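Local coordinates for leukocyte-associated immunoglobulin-like receptor 1 (Mus musculus, PDB 4ETY), which acts as an inhibitory receptor of immune cells, restraining natural killer, T and B cells by recruiting the phosphatases PTPN6 and PTPN11, at residues Q22-T27 / G68-T73; T73-Y78 / L97-E102. One frame throughout, in Å; residues are numbered along the deposited sequence.

Contact 1. Residues Q22-T27 / G68-T73; sequences QGTFVT and GPVNET
Phe25 lays one face of its ring over the peptide joining Gly68 to Pro69, at the surface of the immunoglobulin beta-sandwich where the turn entering strand 26-31 meets the loop that follows strand 62-67. The peptide bond is cis. Gly68 C stands 3.3 Å above the Phe25 ring plane, displaced toward the rim, and Gly68 CA makes a CH-pi contact, 3.8 Å from the Phe25 centroid. Phe25 CG sits beside the backbone N (chi1 -81°), a turn that brings the far end of the ring to the proline, where CZ touches Pro69 CD. Beyond it the two backbones grip each other with a pair of bonds: Val70 N gives to Thr24 O at 2.9 Å, in the carbonyl plane, while Gly23 N donates to Val70 O at 2.9 Å from a position tilted out of the Val70 carbonyl plane. Val70 is the buried member. Both its methyls, CG1 and CG2, lie 3.5 Å from Thr24 O, and CG1 also meets Val26 CG2 at 3.8 Å, the two valines crossing at about a right angle; Ile20 and Val99 add to this apolar cluster. Thr24 OG1 is hydrogen-bonded to Ser21 O. Farther along, Asn71 forms an Asx turn, its OD1 accepting both from Thr73 N and from Thr73 OG1, the latter on a lone pair at 2.6 Å.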
loop_
_atom_site.group_PDB
_atom_site.type_symbol
_atom_site.label_atom_id
_atom_site.label_comp_id
_atom_site.label_asym_id
_atom_site.label_seq_id
_atom_site.Cartn_x
_atom_site.Cartn_y
_atom_site.Cartn_z
ATOM N N GLN A 22 1.047 2.982 -14.090
ATOM C CA GLN A 22 -0.251 2.578 -14.624
ATOM C C GLN A 22 -0.210 1.144 -15.167
ATOM O O GLN A 22 0.734 0.734 -15.859
ATOM C CB GLN A 22 -0.724 3.539 -15.723
ATOM C CG GLN A 22 -2.177 3.328 -16.129
ATOM C CD GLN A 22 -2.721 4.411 -17.057
ATOM O OE1 GLN A 22 -2.064 5.408 -17.336
ATOM N NE2 GLN A 22 -3.933 4.215 -17.524
ATOM N N GLY A 23 -1.245 0.371 -14.838
ATOM C CA GLY A 23 -1.382 -0.984 -15.330
ATOM C C GLY A 23 -0.845 -2.097 -14.439
ATOM O O GLY A 23 -1.153 -3.246 -14.693
ATOM N N THR A 24 -0.043 -1.761 -13.419
ATOM C CA THR A 24 0.557 -2.763 -12.547
ATOM C C THR A 24 -0.421 -3.128 -11.432
ATOM O O THR A 24 -1.510 -2.513 -11.304
ATOM C CB THR A 24 1.895 -2.271 -11.955
ATOM O OG1 THR A 24 1.685 -1.148 -11.103
ATOM C CG2 THR A 24 2.858 -1.853 -13.047
ATOM N N PHE A 25 -0.059 -4.144 -10.652
ATOM C CA PHE A 25 -0.837 -4.526 -9.486
ATOM C C PHE A 25 -0.004 -4.085 -8.285
ATOM O O PHE A 25 1.210 -4.290 -8.257
ATOM C CB PHE A 25 -1.086 -6.029 -9.452
ATOM C CG PHE A 25 -2.218 -6.470 -10.341
ATOM C CD1 PHE A 25 -3.444 -6.847 -9.811
ATOM C CD2 PHE A 25 -2.065 -6.468 -11.716
ATOM C CE1 PHE A 25 -4.493 -7.235 -10.639
ATOM C CE2 PHE A 25 -3.101 -6.875 -12.543
ATOM C CZ PHE A 25 -4.310 -7.249 -12.008
ATOM N N VAL A 26 -0.664 -3.456 -7.323
ATOM C CA VAL A 26 -0.071 -2.947 -6.103
ATOM C C VAL A 26 -0.470 -3.957 -5.017
ATOM O O VAL A 26 -1.615 -4.446 -5.011
ATOM C CB VAL A 26 -0.646 -1.562 -5.780
ATOM C CG1 VAL A 26 -0.305 -1.125 -4.367
ATOM C CG2 VAL A 26 -0.127 -0.524 -6.764
ATOM N N THR A 27 0.477 -4.276 -4.151
ATOM C CA THR A 27 0.250 -5.122 -2.982
ATOM C C THR A 27 0.442 -4.260 -1.710
ATOM O O THR A 27 1.496 -3.651 -1.523
ATOM C CB THR A 27 1.241 -6.302 -2.962
ATOM O OG1 THR A 27 1.226 -6.981 -4.228
ATOM C CG2 THR A 27 0.866 -7.320 -1.839
ATOM N N GLY A 68 -5.483 -3.907 -8.703
ATOM C CA GLY A 68 -5.034 -3.704 -10.076
ATOM C C GLY A 68 -5.971 -4.262 -11.101
ATOM O O GLY A 68 -6.986 -4.866 -10.737
ATOM N N PRO A 69 -5.656 -4.033 -12.387
ATOM C CA PRO A 69 -4.571 -3.164 -12.887
ATOM C C PRO A 69 -4.833 -1.678 -12.543
ATOM O O PRO A 69 -5.957 -1.211 -12.697
ATOM C CB PRO A 69 -4.574 -3.434 -14.395
ATOM C CG PRO A 69 -5.929 -3.896 -14.697
ATOM C CD PRO A 69 -6.468 -4.595 -13.470
ATOM N N VAL A 70 -3.838 -0.976 -12.018
ATOM C CA VAL A 70 -4.082 0.335 -11.437
ATOM C C VAL A 70 -4.226 1.413 -12.498
ATOM O O VAL A 70 -3.696 1.303 -13.598
ATOM C CB VAL A 70 -3.028 0.776 -10.404
ATOM C CG1 VAL A 70 -2.997 -0.183 -9.210
ATOM C CG2 VAL A 70 -1.645 0.932 -11.030
ATOM N N ASN A 71 -4.955 2.450 -12.129
ATOM C CA ASN A 71 -5.194 3.606 -12.982
ATOM C C ASN A 71 -5.164 4.844 -12.078
ATOM O O ASN A 71 -4.838 4.740 -10.888
ATOM C CB ASN A 71 -6.497 3.429 -13.782
ATOM C CG ASN A 71 -7.757 3.350 -12.895
ATOM O OD1 ASN A 71 -7.762 3.770 -11.752
ATOM N ND2 ASN A 71 -8.824 2.839 -13.450
ATOM N N GLU A 72 -5.495 6.012 -12.610
ATOM C CA GLU A 72 -5.411 7.241 -11.858
ATOM C C GLU A 72 -6.373 7.319 -10.661
ATOM O O GLU A 72 -6.107 8.084 -9.739
ATOM C CB GLU A 72 -5.575 8.454 -12.805
ATOM C CG GLU A 72 -4.381 8.572 -13.749
ATOM C CD GLU A 72 -4.176 9.955 -14.360
ATOM O OE1 GLU A 72 -3.056 10.499 -14.219
ATOM O OE2 GLU A 72 -5.111 10.486 -15.003
ATOM N N THR A 73 -7.433 6.508 -10.639
ATOM C CA THR A 73 -8.343 6.471 -9.475
ATOM C C THR A 73 -7.627 5.916 -8.211
ATOM O O THR A 73 -8.122 6.094 -7.103
ATOM C CB THR A 73 -9.631 5.652 -9.722
ATOM O OG1 THR A 73 -9.331 4.233 -9.767
ATOM C CG2 THR A 73 -10.359 6.092 -11.015
#

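Contact 2. Residues T73-Y78 / L97-E102; sequences TITGHY and LKVIKE
Thr75 and Gly76 join Leu97 and Val99 in a largely buried antiparallel contact, at the place where strand 76-83 begins beside the last part of strand 90-100. Gly76 and Leu97 form a hydrogen-bonded pair: Gly76 N binds Leu97 O at 3.0 Å, and Leu97 N returns a nearly linear bond to Gly76 O at 2.9 Å. One step on, the backbone of 73-74 has curled into a 3-10 turn, and a side chain continues the pairing instead. With OG1 beside the backbone N and anti to the carbonyl carbon (chi1 -65°), Thr75 accepts there from Val99 N at 2.9 Å, in a bond of 168°. Ile74 O, meanwhile, accepts from the Tyr78 hydroxyl OH at 2.6 Å, lying in plane at the edge of the ring. This is the tyrosine corner of immunoglobulin domains, in which the tyrosine two residues before the disulfide cysteine, here Cys80, pins the turn leading into its own strand. Tyr78 and Leu97 cross at about a right angle, with Leu97 CD1 3.6 Å obliquely from Tyr78 CE2. Ile74 CB rests on Val99 CG2 at 4.0 Å. On the outer side Lys98, bent at chi2, passes its CD 3.7 Å from Thr75 CG2, and its NZ donates to a water that in turn donates to Val99 O.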
loop_
_atom_site.group_PDB
_atom_site.type_symbol
_atom_site.label_atom_id
_atom_site.label_comp_id
_atom_site.label_asym_id
_atom_site.label_seq_id
_atom_site.Cartn_x
_atom_site.Cartn_y
_atom_site.Cartn_z
ATOM N N THR A 73 -7.433 6.508 -10.639
ATOM C CA THR A 73 -8.343 6.471 -9.475
ATOM C C THR A 73 -7.627 5.916 -8.211
ATOM O O THR A 73 -8.122 6.094 -7.103
ATOM C CB THR A 73 -9.631 5.652 -9.722
ATOM O OG1 THR A 73 -9.331 4.233 -9.767
ATOM C CG2 THR A 73 -10.359 6.092 -11.015
ATOM N N ILE A 74 -6.464 5.273 -8.383
ATOM C CA ILE A 74 -5.721 4.644 -7.257
ATOM C C ILE A 74 -4.768 5.636 -6.603
ATOM O O ILE A 74 -4.281 5.429 -5.493
ATOM C CB ILE A 74 -5.057 3.335 -7.741
ATOM C CG1 ILE A 74 -6.142 2.355 -8.212
ATOM C CG2 ILE A 74 -4.126 2.716 -6.702
ATOM C CD1 ILE A 74 -7.364 2.179 -7.309
ATOM N N THR A 75 -4.494 6.746 -7.283
ATOM C CA THR A 75 -3.732 7.806 -6.693
ATOM C C THR A 75 -4.434 8.272 -5.406
ATOM O O THR A 75 -5.660 8.483 -5.382
ATOM C CB THR A 75 -3.551 8.986 -7.669
ATOM O OG1 THR A 75 -2.755 8.558 -8.786
ATOM C CG2 THR A 75 -2.884 10.196 -6.996
ATOM N N GLY A 76 -3.665 8.422 -4.340
ATOM C CA GLY A 76 -4.219 8.906 -3.079
ATOM C C GLY A 76 -3.404 8.529 -1.867
ATOM O O GLY A 76 -2.274 8.017 -1.992
ATOM N N HIS A 77 -3.973 8.815 -0.689
ATOM C CA HIS A 77 -3.328 8.548 0.592
ATOM C C HIS A 77 -3.973 7.336 1.243
ATOM O O HIS A 77 -5.196 7.240 1.239
ATOM C CB HIS A 77 -3.458 9.760 1.533
ATOM C CG HIS A 77 -2.580 10.904 1.160
ATOM N ND1 HIS A 77 -2.895 11.773 0.140
ATOM C CD2 HIS A 77 -1.380 11.310 1.643
ATOM C CE1 HIS A 77 -1.936 12.675 0.017
ATOM N NE2 HIS A 77 -1.008 12.424 0.922
ATOM N N TYR A 78 -3.155 6.429 1.771
ATOM C CA TYR A 78 -3.585 5.147 2.299
ATOM C C TYR A 78 -3.107 4.848 3.719
ATOM O O TYR A 78 -1.981 5.168 4.104
ATOM C CB TYR A 78 -3.098 3.997 1.400
ATOM C CG TYR A 78 -3.720 3.964 0.019
ATOM C CD1 TYR A 78 -4.803 3.165 -0.255
ATOM C CD2 TYR A 78 -3.189 4.723 -1.021
ATOM C CE1 TYR A 78 -5.359 3.111 -1.530
ATOM C CE2 TYR A 78 -3.741 4.690 -2.289
ATOM C CZ TYR A 78 -4.828 3.897 -2.546
ATOM O OH TYR A 78 -5.375 3.821 -3.812
ATOM N N LEU A 97 0.391 7.305 -2.744
ATOM C CA LEU A 97 0.687 6.705 -4.036
ATOM C C LEU A 97 0.309 7.682 -5.147
ATOM O O LEU A 97 -0.773 8.260 -5.111
ATOM C CB LEU A 97 -0.133 5.424 -4.257
ATOM C CG LEU A 97 0.007 4.261 -3.301
ATOM C CD1 LEU A 97 -0.844 3.113 -3.839
ATOM C CD2 LEU A 97 1.449 3.837 -3.097
ATOM N N LYS A 98 1.146 7.786 -6.172
ATOM C CA LYS A 98 0.797 8.533 -7.391
ATOM C C LYS A 98 0.949 7.573 -8.570
ATOM O O LYS A 98 2.050 7.055 -8.807
ATOM C CB LYS A 98 1.713 9.747 -7.530
ATOM C CG LYS A 98 1.525 10.555 -8.809
ATOM C CD LYS A 98 0.168 11.197 -8.894
ATOM C CE LYS A 98 0.107 12.258 -10.003
ATOM N NZ LYS A 98 -1.323 12.562 -10.300
ATOM N N VAL A 99 -0.151 7.277 -9.256
ATOM C CA VAL A 99 -0.125 6.395 -10.425
ATOM C C VAL A 99 0.231 7.255 -11.634
ATOM O O VAL A 99 -0.415 8.252 -11.888
ATOM C CB VAL A 99 -1.453 5.646 -10.626
ATOM C CG1 VAL A 99 -1.491 4.868 -11.933
ATOM C CG2 VAL A 99 -1.690 4.705 -9.444
ATOM N N ILE A 100 1.272 6.867 -12.360
ATOM C CA ILE A 100 1.686 7.612 -13.532
ATOM C C ILE A 100 1.839 6.705 -14.751
ATOM O O ILE A 100 2.154 5.508 -14.635
ATOM C CB ILE A 100 2.993 8.374 -13.274
ATOM C CG1 ILE A 100 4.127 7.414 -12.907
ATOM C CG2 ILE A 100 2.805 9.409 -12.170
ATOM C CD1 ILE A 100 5.493 7.921 -13.327
ATOM N N LYS A 101 1.570 7.277 -15.914
ATOM C CA LYS A 101 1.823 6.598 -17.186
ATOM C C LYS A 101 2.970 7.330 -17.831
ATOM O O LYS A 101 2.802 8.467 -18.262
ATOM C CB LYS A 101 0.609 6.650 -18.116
ATOM C CG LYS A 101 0.739 5.688 -19.300
ATOM C CD LYS A 101 0.498 6.375 -20.633
ATOM C CE LYS A 101 0.832 5.460 -21.811
ATOM N NZ LYS A 101 2.217 4.889 -21.763
ATOM N N GLU A 102 4.137 6.706 -17.831
ATOM C CA GLU A 102 5.314 7.244 -18.485
ATOM C C GLU A 102 5.806 6.199 -19.469
ATOM O O GLU A 102 5.791 5.008 -19.163
ATOM C CB GLU A 102 6.403 7.538 -17.457
HETATM O O HOH W 1 -2.687 9.951 -10.815
#

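How the contacts relate
Contact 1 lies at the surface and contact 2 is mostly buried, yet they share Thr73 and their centres are about 8 Å apart. Contact 1 joins the loop regions at the ends of strands 26-31 and 62-67, with two backbone bonds, a ring over a cis peptide and one buried valine; contact 2 is strand pairing within the five-stranded sheet, in which a threonine and a tyrosine hydroxyl serve the backbone. Val99 ties them together: its CG2 packs 3.5 Å from Asn71 O, and its CG1 lies 3.7 Å from Gln22 CA. A probable hydrogen bond from Gln22 N to Ile100 O (2.8 Å) makes the link polar as well.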